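Local coordinates for protein GH3 beta-N-acetylglucosaminidase (Paenibacillaceae, PDB 6K5J) that probably hydrolyses terminal beta-linked N-acetylglucosamine residues, as a family 3 glycoside hydrolase acting as a beta-N-acetylglucosaminidase, at residues F134-D139 with A179-F184. Residues are numbered along the deposited sequence; the frame is centred on the assembly and turned at random.
Sequences FAPSLD and ATVKHF. With NAG (2-acetamido-2-deoxy-beta-D-glucopyranose), chain B.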
# COMPACT_ATOMS: atom_id res chain seq x y z
N PHE A 134 3.55 -3.74 6.50
CA PHE A 134 3.36 -2.29 6.61
C PHE A 134 2.00 -1.94 6.01
O PHE A 134 1.86 -1.38 4.92
CB PHE A 134 4.52 -1.56 5.96
CG PHE A 134 5.79 -1.65 6.75
CD1 PHE A 134 5.74 -1.77 8.13
CD2 PHE A 134 7.02 -1.62 6.13
CE1 PHE A 134 6.90 -1.85 8.89
CE2 PHE A 134 8.19 -1.71 6.88
CZ PHE A 134 8.12 -1.83 8.27
N ALA A 135 0.97 -2.30 6.78
CA ALA A 135 -0.42 -2.17 6.40
C ALA A 135 -1.26 -2.40 7.65
O ALA A 135 -0.81 -3.07 8.58
CB ALA A 135 -0.80 -3.18 5.30
N PRO A 136 -2.50 -1.87 7.69
CA PRO A 136 -3.16 -1.10 6.64
C PRO A 136 -2.86 0.40 6.70
O PRO A 136 -2.59 0.93 7.78
CB PRO A 136 -4.65 -1.35 6.92
CG PRO A 136 -4.71 -1.40 8.43
CD PRO A 136 -3.38 -2.06 8.86
N SER A 137 -2.93 1.06 5.55
CA SER A 137 -3.08 2.51 5.58
C SER A 137 -4.39 2.88 6.26
O SER A 137 -5.46 2.39 5.89
CB SER A 137 -3.07 3.08 4.16
OG SER A 137 -3.52 4.43 4.15
N LEU A 138 -4.31 3.77 7.26
CA LEU A 138 -5.46 4.43 7.84
C LEU A 138 -5.57 5.87 7.37
O LEU A 138 -6.26 6.68 8.00
CB LEU A 138 -5.41 4.37 9.37
CG LEU A 138 -5.46 2.97 9.98
CD1 LEU A 138 -5.57 3.06 11.51
CD2 LEU A 138 -6.63 2.16 9.40
N ASP A 139 -4.89 6.21 6.28
CA ASP A 139 -5.03 7.54 5.72
C ASP A 139 -6.43 7.73 5.16
O ASP A 139 -7.04 6.79 4.63
CB ASP A 139 -3.97 7.78 4.64
CG ASP A 139 -2.56 7.48 5.13
OD1 ASP A 139 -2.12 8.11 6.12
OD2 ASP A 139 -1.88 6.62 4.53
N ALA A 179 0.50 -5.99 12.38
CA ALA A 179 -0.01 -4.91 11.55
C ALA A 179 0.69 -3.60 11.90
O ALA A 179 1.05 -3.36 13.06
CB ALA A 179 -1.52 -4.74 11.74
N THR A 180 0.86 -2.75 10.89
CA THR A 180 1.50 -1.44 11.05
C THR A 180 0.57 -0.41 10.41
O THR A 180 0.61 -0.22 9.19
CB THR A 180 2.88 -1.39 10.39
OG1 THR A 180 3.67 -2.51 10.80
CG2 THR A 180 3.62 -0.08 10.76
N VAL A 181 -0.24 0.27 11.22
CA VAL A 181 -1.11 1.29 10.66
C VAL A 181 -0.28 2.51 10.26
O VAL A 181 0.68 2.88 10.95
CB VAL A 181 -2.25 1.65 11.63
CG1 VAL A 181 -3.18 0.46 11.77
CG2 VAL A 181 -1.70 2.07 13.01
N LYS A 182 -0.63 3.13 9.13
CA LYS A 182 0.18 4.19 8.55
C LYS A 182 -0.74 5.15 7.81
O LYS A 182 -1.86 4.79 7.45
CB LYS A 182 1.27 3.59 7.63
CG LYS A 182 0.74 2.89 6.35
CD LYS A 182 1.89 2.19 5.60
CE LYS A 182 1.46 1.69 4.20
NZ LYS A 182 2.57 0.89 3.54
N HIS A 183 -0.30 6.40 7.60
CA HIS A 183 0.96 7.00 8.00
C HIS A 183 0.65 8.09 9.04
O HIS A 183 0.13 9.16 8.68
CB HIS A 183 1.69 7.62 6.80
CG HIS A 183 1.92 6.68 5.65
ND1 HIS A 183 0.93 6.35 4.74
CD2 HIS A 183 3.03 6.00 5.26
CE1 HIS A 183 1.42 5.52 3.83
NE2 HIS A 183 2.69 5.29 4.13
N PHE A 184 0.98 7.83 10.30
CA PHE A 184 0.51 8.67 11.40
C PHE A 184 1.18 10.04 11.36
O PHE A 184 2.39 10.14 11.16
CB PHE A 184 0.79 7.97 12.73
CG PHE A 184 0.32 8.74 13.94
CD1 PHE A 184 1.16 9.65 14.57
CD2 PHE A 184 -0.95 8.53 14.45
CE1 PHE A 184 0.72 10.37 15.68
CE2 PHE A 184 -1.40 9.24 15.57
CZ PHE A 184 -0.56 10.16 16.18
C1 NAG B . 7.42 4.61 1.83
C2 NAG B . 5.87 4.53 1.87
C3 NAG B . 5.39 3.52 2.93
C4 NAG B . 6.14 2.20 2.82
C5 NAG B . 7.63 2.46 2.88
C6 NAG B . 8.48 1.22 2.77
C7 NAG B . 4.31 6.40 1.44
C8 NAG B . 3.87 7.76 1.91
N2 NAG B . 5.31 5.84 2.14
O1 NAG B . 7.78 5.30 0.68
O3 NAG B . 3.99 3.29 2.79
O4 NAG B . 5.77 1.33 3.88
O5 NAG B . 7.98 3.30 1.77
O6 NAG B . 8.43 0.66 1.47
O7 NAG B . 3.78 5.82 0.50
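Val181 CG1 is a bump that fits between Pro136 and Leu138, lying 3.9 Å from Pro136 CD and 3.5 Å from Leu138 CD1. A branched valine suits the site because it is wide enough to touch both, while helices 158-174 and 213-222 cover the same patch. Farther back along the strand, Thr180 sets its CB against the rim of the Phe134 ring and turns OG1 to Asn133 O. The backbones are bridged at Ser137 and Lys182: Lys182 N bonds to Pro136 O, and Lys182 O accepts from Leu138 N.

On the other flank Lys182 starts with CG wedged between its backbone N and carbonyl carbon (chi1 67°) and then runs fully extended. Lysine's length carries a cationic NZ from the strand to Phe134 O (2.7 Å), to O3 of the bound N-acetylglucosamine (2.9 Å), and to Glu85 in a salt bridge. Its CG also sits over the centre of the His183 ring, whose opposite face is met near its rim by the sugar's acetamide methyl C8. Histidine's two ring nitrogens join Asp139 to sugar O3, which NE2 meets at 2.7 Å. Aspartate's two oxygens serve ring and backbone together: the carboxylate, only 7° from coplanar with the imidazole, takes ND1 on the syn lone pair of OD2 (2.8 Å), while OD1 accepts His183 N in a straight bond (2.9 Å). Ser137 OG reaches OD2 from above the carboxylate plane and closes an ST turn by accepting from Asp139 N. Were Asp139 replaced by an alanine, both His183 N-H groups and Ser137 OG would probably lose their acceptor, and the ring would be free to turn away from the sugar.

The peptide before His183 is cis, at the corner where the strand turns. Lys182 on the strand, His183 at its corner and Phe134 after strand 132-133 meet the saccharide, consistent with the sugar site at the C-terminal strand ends of a family 3 TIM-barrel domain.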